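Local structure of initiator protein NS1 (Murine minute virus, 4R94) at residues F28-E33 against C128-G133; E64-Q69 against T237-E242; W114-E119 against L229-G234. The protein nicks viral DNA at the replication origin through this N-terminal, metal-dependent nuclease domain and, through its later helicase domain, unwinds DNA to direct viral replication. All coordinates share one frame; numbering follows the deposited sequence.

Contact 1. Residues F28-E33 against C128-G133. With MG (magnesium ion), chain B.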
# COMPACT_ATOMS: atom_id res chain seq x y z
N PHE A 28 2.21 -7.36 3.65
CA PHE A 28 2.75 -7.30 2.29
C PHE A 28 3.39 -5.95 2.00
O PHE A 28 3.04 -4.94 2.61
CB PHE A 28 1.64 -7.51 1.23
CG PHE A 28 0.94 -8.83 1.33
CD1 PHE A 28 1.52 -9.98 0.81
CD2 PHE A 28 -0.32 -8.91 1.90
CE1 PHE A 28 0.86 -11.18 0.87
CE2 PHE A 28 -0.99 -10.13 1.97
CZ PHE A 28 -0.38 -11.27 1.47
N VAL A 29 4.32 -5.93 1.05
CA VAL A 29 4.77 -4.67 0.47
C VAL A 29 4.61 -4.74 -1.05
O VAL A 29 5.04 -5.71 -1.69
CB VAL A 29 6.24 -4.35 0.82
CG1 VAL A 29 6.68 -3.08 0.14
CG2 VAL A 29 6.37 -4.18 2.33
N PHE A 30 3.93 -3.74 -1.59
CA PHE A 30 3.79 -3.57 -3.03
C PHE A 30 4.86 -2.59 -3.46
O PHE A 30 5.01 -1.52 -2.85
CB PHE A 30 2.40 -3.04 -3.40
CG PHE A 30 1.29 -4.07 -3.29
CD1 PHE A 30 0.84 -4.52 -2.05
CD2 PHE A 30 0.65 -4.53 -4.44
CE1 PHE A 30 -0.20 -5.44 -1.96
CE2 PHE A 30 -0.39 -5.45 -4.36
CZ PHE A 30 -0.81 -5.91 -3.13
N LYS A 31 5.62 -2.94 -4.49
CA LYS A 31 6.66 -2.01 -4.93
C LYS A 31 6.87 -2.09 -6.42
O LYS A 31 6.17 -2.81 -7.12
CB LYS A 31 7.97 -2.31 -4.21
CG LYS A 31 8.54 -3.66 -4.54
CD LYS A 31 9.71 -3.98 -3.61
CE LYS A 31 10.16 -5.41 -3.75
NZ LYS A 31 11.16 -5.76 -2.69
N ASN A 32 7.81 -1.30 -6.91
CA ASN A 32 8.32 -1.53 -8.26
C ASN A 32 9.80 -1.25 -8.24
O ASN A 32 10.34 -0.77 -7.24
CB ASN A 32 7.58 -0.70 -9.32
CG ASN A 32 7.62 0.80 -9.08
OD1 ASN A 32 8.54 1.34 -8.49
ND2 ASN A 32 6.60 1.49 -9.58
N GLU A 33 10.47 -1.64 -9.31
CA GLU A 33 11.91 -1.45 -9.43
C GLU A 33 12.15 -0.86 -10.79
O GLU A 33 11.33 -1.02 -11.68
CB GLU A 33 12.67 -2.77 -9.25
CG GLU A 33 12.50 -3.36 -7.86
CD GLU A 33 13.12 -4.73 -7.71
OE1 GLU A 33 13.73 -5.21 -8.69
OE2 GLU A 33 12.99 -5.31 -6.61
N CYS A 128 4.44 0.43 -0.89
CA CYS A 128 3.16 0.49 -0.20
C CYS A 128 2.99 -0.72 0.71
O CYS A 128 2.94 -1.86 0.24
CB CYS A 128 2.03 0.61 -1.23
SG CYS A 128 0.42 0.81 -0.47
N HIS A 129 2.93 -0.47 2.01
CA HIS A 129 2.63 -1.50 2.98
C HIS A 129 1.15 -1.83 2.99
O HIS A 129 0.31 -0.94 2.98
CB HIS A 129 3.05 -1.05 4.37
CG HIS A 129 4.52 -0.90 4.52
ND1 HIS A 129 5.32 -1.93 4.97
CD2 HIS A 129 5.34 0.16 4.30
CE1 HIS A 129 6.58 -1.51 5.02
NE2 HIS A 129 6.61 -0.25 4.61
N VAL A 130 0.86 -3.12 3.03
CA VAL A 130 -0.50 -3.59 3.23
C VAL A 130 -0.56 -4.61 4.36
O VAL A 130 0.13 -5.63 4.33
CB VAL A 130 -1.08 -4.23 1.96
CG1 VAL A 130 -2.52 -4.73 2.23
CG2 VAL A 130 -1.02 -3.26 0.81
N LEU A 131 -1.41 -4.33 5.35
CA LEU A 131 -1.76 -5.35 6.34
C LEU A 131 -3.15 -5.83 6.00
O LEU A 131 -4.05 -5.02 5.79
CB LEU A 131 -1.73 -4.77 7.76
CG LEU A 131 -0.41 -4.12 8.21
CD1 LEU A 131 -0.54 -3.66 9.68
CD2 LEU A 131 0.77 -5.08 8.02
N ILE A 132 -3.36 -7.14 5.96
CA ILE A 132 -4.70 -7.64 5.64
C ILE A 132 -4.96 -9.00 6.26
O ILE A 132 -4.10 -9.90 6.22
CB ILE A 132 -4.93 -7.70 4.09
CG1 ILE A 132 -6.36 -8.13 3.76
CG2 ILE A 132 -3.91 -8.62 3.43
CD1 ILE A 132 -6.74 -7.86 2.32
N GLY A 133 -6.15 -9.16 6.83
CA GLY A 133 -6.52 -10.42 7.44
C GLY A 133 -7.98 -10.44 7.85
O GLY A 133 -8.75 -9.51 7.54
MG MG B . 8.37 1.09 4.64
O HOH W 1 3.66 -4.30 5.26
O HOH W 2 9.72 -0.49 4.27
O HOH W 3 9.87 2.62 4.69
O HOH W 4 8.68 0.63 6.61
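Phe28 and Phe30 on one strand, Val130 and Cys128 on the neighbouring strand of the sheet, are paired antiparallel in the central sheet of a rolling-circle nickase domain of the HUH type, in which the second strand carries the His127-Cys128-His129 motif. The backbone ladder is regular. Phe28 and Val130 form one hydrogen-bonded pair, with Phe28 N to Val130 O at 2.8 Å and nearly straight at 179°; Phe30 and Cys128 form the other, with Phe30 N to Cys128 O also at 2.8 Å. Between them lies the non-hydrogen-bonded pair of Val29 and His129, where the alpha carbon of Val29 approaches Cys128 O and that of His129 approaches Phe28 O.

Apolar packing occupies the sheet face of Phe28, Phe30, Cys128 and Val130, of which Phe30 and Val130 pack against helix 81-104. Each phenylalanine has CG anti to its carbonyl carbon (chi1 -60° for Phe28 and -74° for Phe30), a turn that leans the ring along the neighbouring strand. Phe28 CE2 thus meets Ile132 CG2 at 3.6 Å, the methyl arriving in plane at the ring edge. One step along, Phe30 CE1 lies 3.6 Å from Val130 CG2, which comes at the ring obliquely; Val94 of the helix touches both residues.

The other face serves the metal. Val29 and His129 lie side by side and point the same way, Val29 CG2 resting 3.6 Å from His129 ND1. His129 NE2 binds magnesium, whose protein ligands are completed by Glu119 and His127. The other ring nitrogen is held as well, which should restrain the rotation of the imidazole: a water in the ring plane accepts from His129 ND1 at 2.9 Å and donates to Phe28 O at 2.8 Å.

Contact 2. Residues E64-Q69 against T237-E242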
# COMPACT_ATOMS: atom_id res chain seq x y z
N GLU A 64 -7.40 10.60 -3.62
CA GLU A 64 -7.33 12.05 -3.74
C GLU A 64 -7.96 12.74 -2.55
O GLU A 64 -7.38 13.64 -1.97
CB GLU A 64 -8.03 12.51 -5.04
CG GLU A 64 -7.31 12.10 -6.30
CD GLU A 64 -8.20 12.19 -7.54
OE1 GLU A 64 -9.42 12.39 -7.39
OE2 GLU A 64 -7.67 12.02 -8.65
N THR A 65 -9.16 12.31 -2.18
CA THR A 65 -9.87 12.97 -1.09
C THR A 65 -9.23 12.64 0.26
O THR A 65 -9.21 13.47 1.14
CB THR A 65 -11.36 12.59 -1.12
OG1 THR A 65 -11.94 13.18 -2.29
CG2 THR A 65 -12.10 13.14 0.10
N THR A 66 -8.67 11.45 0.39
CA THR A 66 -7.91 11.11 1.59
C THR A 66 -6.71 12.03 1.74
O THR A 66 -6.43 12.54 2.84
CB THR A 66 -7.47 9.64 1.56
OG1 THR A 66 -8.64 8.80 1.66
CG2 THR A 66 -6.53 9.33 2.72
N TRP A 67 -5.99 12.26 0.64
CA TRP A 67 -4.89 13.21 0.65
C TRP A 67 -5.38 14.61 1.03
O TRP A 67 -4.80 15.28 1.88
CB TRP A 67 -4.18 13.26 -0.71
CG TRP A 67 -3.10 14.31 -0.78
CD1 TRP A 67 -3.26 15.63 -1.09
CD2 TRP A 67 -1.69 14.12 -0.53
NE1 TRP A 67 -2.05 16.28 -1.04
CE2 TRP A 67 -1.07 15.38 -0.70
CE3 TRP A 67 -0.91 13.02 -0.17
CZ2 TRP A 67 0.30 15.56 -0.54
CZ3 TRP A 67 0.47 13.21 -0.01
CH2 TRP A 67 1.05 14.47 -0.19
N ASP A 68 -6.46 15.04 0.38
CA ASP A 68 -6.98 16.39 0.60
C ASP A 68 -7.40 16.62 2.06
O ASP A 68 -7.15 17.69 2.62
CB ASP A 68 -8.18 16.66 -0.34
CG ASP A 68 -7.78 16.75 -1.80
OD1 ASP A 68 -6.60 17.04 -2.11
OD2 ASP A 68 -8.68 16.53 -2.65
N GLN A 69 -8.04 15.64 2.67
CA GLN A 69 -8.58 15.83 4.00
C GLN A 69 -7.49 15.68 5.07
O GLN A 69 -7.63 16.17 6.19
CB GLN A 69 -9.73 14.85 4.26
CG GLN A 69 -10.85 14.85 3.19
CD GLN A 69 -11.35 16.25 2.76
OE1 GLN A 69 -11.81 17.03 3.61
NE2 GLN A 69 -11.28 16.55 1.43
N THR A 237 -8.21 5.92 9.84
CA THR A 237 -6.98 6.70 9.86
C THR A 237 -6.83 7.61 8.64
O THR A 237 -6.03 8.54 8.68
CB THR A 237 -5.72 5.80 9.95
OG1 THR A 237 -5.61 4.97 8.78
CG2 THR A 237 -5.78 4.91 11.18
N ASN A 238 -7.63 7.37 7.59
CA ASN A 238 -7.48 8.05 6.29
C ASN A 238 -7.28 9.54 6.40
O ASN A 238 -6.35 10.09 5.83
CB ASN A 238 -8.72 7.84 5.40
CG ASN A 238 -8.95 6.39 5.03
OD1 ASN A 238 -8.92 5.51 5.87
ND2 ASN A 238 -9.23 6.15 3.76
N PHE A 239 -8.18 10.20 7.11
CA PHE A 239 -8.22 11.66 7.06
C PHE A 239 -7.38 12.31 8.14
O PHE A 239 -7.35 13.54 8.25
CB PHE A 239 -9.66 12.17 7.15
CG PHE A 239 -10.56 11.74 6.01
CD1 PHE A 239 -10.05 11.20 4.83
CD2 PHE A 239 -11.93 11.89 6.12
CE1 PHE A 239 -10.90 10.81 3.80
CE2 PHE A 239 -12.79 11.51 5.09
CZ PHE A 239 -12.27 10.97 3.93
N LEU A 240 -6.68 11.51 8.94
CA LEU A 240 -5.89 12.08 10.04
C LEU A 240 -4.63 12.81 9.57
O LEU A 240 -3.86 12.30 8.76
CB LEU A 240 -5.49 10.98 11.02
CG LEU A 240 -6.62 10.17 11.67
CD1 LEU A 240 -6.04 9.19 12.70
CD2 LEU A 240 -7.63 11.11 12.32
N LYS A 241 -4.42 14.01 10.12
CA LYS A 241 -3.20 14.77 9.90
C LYS A 241 -2.08 14.14 10.74
O LYS A 241 -2.38 13.38 11.66
CB LYS A 241 -3.41 16.23 10.27
CG LYS A 241 -4.54 16.90 9.48
CD LYS A 241 -4.91 18.28 10.03
CE LYS A 241 -5.77 19.04 9.02
NZ LYS A 241 -6.90 18.21 8.52
N GLU A 242 -0.82 14.46 10.45
CA GLU A 242 0.30 13.81 11.15
C GLU A 242 0.18 13.98 12.66
O GLU A 242 0.39 13.03 13.41
CB GLU A 242 1.68 14.32 10.71
CG GLU A 242 2.80 13.44 11.32
CD GLU A 242 4.23 13.93 11.15
OE1 GLU A 242 4.56 14.60 10.14
OE2 GLU A 242 5.06 13.62 12.05
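Thr66 OG1 has two partners: it is hydrogen-bonded to Gly62 O one turn earlier in its own helix, and across the contact it accepts a weak bond from Asn238 ND2 at 3.4 Å. The setting is a type I beta turn, Thr237 to Leu240, docked against helix 54-70 near its C-terminal end, on the outer part of the nickase domain. Asn238 has a stronger partner for its other amide atom, because OD1 accepts from the backbone N of Asp232, so the amide spans from the edge of the central sheet to the helix. The methyl of Thr66 also meets the turn, CG2 lying 3.2 Å from Asn238 O.

Phe239 is the apolar part of the joint. Its ring lies alongside the Gln69 side chain, the two pointing the same way, and Gln69 CB sits over one face in a CH-pi contact, 3.9 Å from the ring centroid and 24° off the normal. The same ring presents its edge to Thr66, with CE1 3.7 Å from Thr66 OG1. Gln69 CG skirts the ring at CD1 and CE1, and a bend at chi2 then leads the amide away, its plane turned 69° from that of the phenyl group.

Beyond the turn, Lys241 occupies the N-cap position of helix 242-252, and its backbone N is hydrogen-bonded to Glu244 OE1. Its side chain runs extended until a bend at chi4 (49°) brings the ammonium group back to helix 54-70, where Lys241 NZ gives a weak hydrogen bond to Gln69 O at 3.2 Å.

Contact 3. Residues W114-E119 against L229-G234. With MG (magnesium ion), chain B.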
# COMPACT_ATOMS: atom_id res chain seq x y z
N TRP A 114 -8.14 -4.31 6.84
CA TRP A 114 -6.91 -3.97 6.14
C TRP A 114 -6.46 -2.54 6.40
O TRP A 114 -7.23 -1.68 6.81
CB TRP A 114 -7.04 -4.24 4.62
CG TRP A 114 -8.18 -3.56 3.89
CD1 TRP A 114 -9.36 -4.12 3.51
CD2 TRP A 114 -8.23 -2.20 3.45
NE1 TRP A 114 -10.15 -3.20 2.87
CE2 TRP A 114 -9.47 -2.00 2.82
CE3 TRP A 114 -7.34 -1.12 3.53
CZ2 TRP A 114 -9.86 -0.77 2.29
CZ3 TRP A 114 -7.71 0.09 3.01
CH2 TRP A 114 -8.96 0.26 2.38
N PHE A 115 -5.18 -2.32 6.14
CA PHE A 115 -4.54 -1.03 6.32
C PHE A 115 -3.51 -0.88 5.23
O PHE A 115 -2.76 -1.82 4.96
CB PHE A 115 -3.87 -0.96 7.71
CG PHE A 115 -3.03 0.28 7.92
CD1 PHE A 115 -3.61 1.47 8.34
CD2 PHE A 115 -1.66 0.24 7.72
CE1 PHE A 115 -2.85 2.61 8.53
CE2 PHE A 115 -0.88 1.38 7.92
CZ PHE A 115 -1.47 2.57 8.32
N VAL A 116 -3.47 0.29 4.62
CA VAL A 116 -2.56 0.57 3.52
C VAL A 116 -1.74 1.82 3.85
O VAL A 116 -2.31 2.81 4.32
CB VAL A 116 -3.39 0.77 2.23
CG1 VAL A 116 -2.59 1.44 1.13
CG2 VAL A 116 -3.98 -0.58 1.78
N GLN A 117 -0.42 1.78 3.67
CA GLN A 117 0.39 2.99 3.87
C GLN A 117 1.50 3.13 2.83
O GLN A 117 2.40 2.26 2.72
CB GLN A 117 1.00 3.03 5.27
CG GLN A 117 1.88 4.26 5.48
CD GLN A 117 1.94 4.67 6.95
OE1 GLN A 117 0.91 4.97 7.55
NE2 GLN A 117 3.14 4.70 7.52
N HIS A 118 1.44 4.22 2.08
CA HIS A 118 2.46 4.53 1.09
C HIS A 118 3.61 5.26 1.74
O HIS A 118 3.39 6.23 2.47
CB HIS A 118 1.90 5.42 -0.02
CG HIS A 118 0.80 4.77 -0.79
ND1 HIS A 118 1.01 4.15 -2.00
CD2 HIS A 118 -0.52 4.65 -0.51
CE1 HIS A 118 -0.15 3.69 -2.45
NE2 HIS A 118 -1.09 3.96 -1.56
N GLU A 119 4.82 4.82 1.43
CA GLU A 119 6.04 5.36 2.01
C GLU A 119 7.15 5.57 0.98
O GLU A 119 7.05 5.14 -0.18
CB GLU A 119 6.56 4.43 3.12
CG GLU A 119 5.58 4.22 4.26
CD GLU A 119 6.14 3.39 5.41
OE1 GLU A 119 7.15 2.67 5.21
OE2 GLU A 119 5.55 3.46 6.50
N LEU A 229 0.55 8.73 2.53
CA LEU A 229 -0.88 8.53 2.50
C LEU A 229 -1.18 7.20 3.17
O LEU A 229 -0.44 6.23 2.93
CB LEU A 229 -1.38 8.52 1.03
CG LEU A 229 -2.86 8.38 0.70
CD1 LEU A 229 -3.53 9.73 0.88
CD2 LEU A 229 -3.06 7.88 -0.73
N SER A 230 -2.22 7.14 3.99
CA SER A 230 -2.64 5.89 4.59
C SER A 230 -4.14 5.73 4.49
O SER A 230 -4.87 6.71 4.31
CB SER A 230 -2.22 5.80 6.07
OG SER A 230 -0.86 6.11 6.21
N SER A 231 -4.61 4.50 4.62
CA SER A 231 -6.05 4.24 4.66
C SER A 231 -6.34 2.90 5.28
O SER A 231 -5.47 2.03 5.36
CB SER A 231 -6.65 4.28 3.25
OG SER A 231 -5.99 3.38 2.38
N ASP A 232 -7.58 2.69 5.71
CA ASP A 232 -7.90 1.40 6.28
C ASP A 232 -9.35 1.03 5.98
O ASP A 232 -10.12 1.85 5.48
CB ASP A 232 -7.63 1.39 7.79
CG ASP A 232 -8.43 2.45 8.52
OD1 ASP A 232 -9.67 2.33 8.54
OD2 ASP A 232 -7.81 3.38 9.08
N SER A 233 -9.69 -0.21 6.30
CA SER A 233 -10.98 -0.79 5.91
C SER A 233 -12.15 -0.15 6.66
O SER A 233 -13.31 -0.33 6.27
CB SER A 233 -10.95 -2.31 6.14
OG SER A 233 -10.50 -2.62 7.45
N GLY A 234 -11.84 0.62 7.70
CA GLY A 234 -12.86 1.35 8.45
C GLY A 234 -12.91 2.85 8.17
O GLY A 234 -13.67 3.58 8.83
MG MG B . 8.37 1.09 4.64
O HOH W 2 9.72 -0.49 4.27
O HOH W 3 9.87 2.62 4.69
O HOH W 4 8.68 0.63 6.61
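Trp114 lays its indole flat over the backbone at Asp232 and Ser233, where the partner strand gives way to a turn. Ser233 CB stands over the five-membered ring, 3.5 Å from its centroid and only 9° off the normal, while the carbonyl carbon of Asp232 lies above the rim of the same face. At the indole edge, in plane, is Ser231 OG, itself hydrogen-bonded to Lys95 of helix 81-104. A chi1 of 56° places the Trp114 ring between its own backbone N and carbonyl carbon, folding it across the strand pair. Ser233 OG then takes the place of a backbone carbonyl, accepting from Trp114 N at 3.0 Å.

Further along the antiparallel ladder, Phe115 meets Asp232 obliquely, ring and carboxylate nearly coplanar, with Asp232 CB at the ring edge, 4.1 Å from Phe115 CD1. Asp232 OD1 accepts from Gly234 N, two residues on, closing an Asx turn, and OD2 receives Thr237 N. On the opposite sheet face, His118 lies beside Leu229 and turns its ring edge to Leu229 O; His118 NE2 is hydrogen-bonded to Asp91.

Gln117 reaches out with CG anti to the backbone N. Its OE1 lies suspiciously close to Ser230 OG, a 2.5 Å separation whose exact length is doubtful. Arg245 hydrogen-bonds to Gln117 OE1 and Ser230 OG. On the amide's other side Gln117 NE2 donates to Phe211 O and to the anti lone pair of Glu119 OE2, at 2.9 Å, so bonds at both ends orient the group. Glu119 OE2 also forms a salt bridge with Lys214, and Glu119 OE1 binds magnesium at 2.1 Å. Gln117 is thus a second-shell partner, with Ser230 and Arg245 behind it, of the acidic ligand in the metal site characteristic of HUH nickases.

How the contacts relate
Contacts 1 and 3 belong to one antiparallel sheet, their centres 10 Å apart, and adjoin where strands 112-121 and 125-134 pair. Across the sheet the order is 24-31, 125-134, 112-121, 227-232, so strands distant in sequence flank a central hairpin. That hairpin brings a carboxylate from contact 3 and a histidine from contact 1 onto one magnesium ion. Contact 2 lies about 10 Å from contact 3 and 19 Å from contact 1, centre to centre, away from the metal; it joins helix 54-70 to the loop leaving strand 227-232. Along the chain contact 3 is nested within contact 2, whereas contact 1 interleaves with both, tying early and late parts into one nuclease domain.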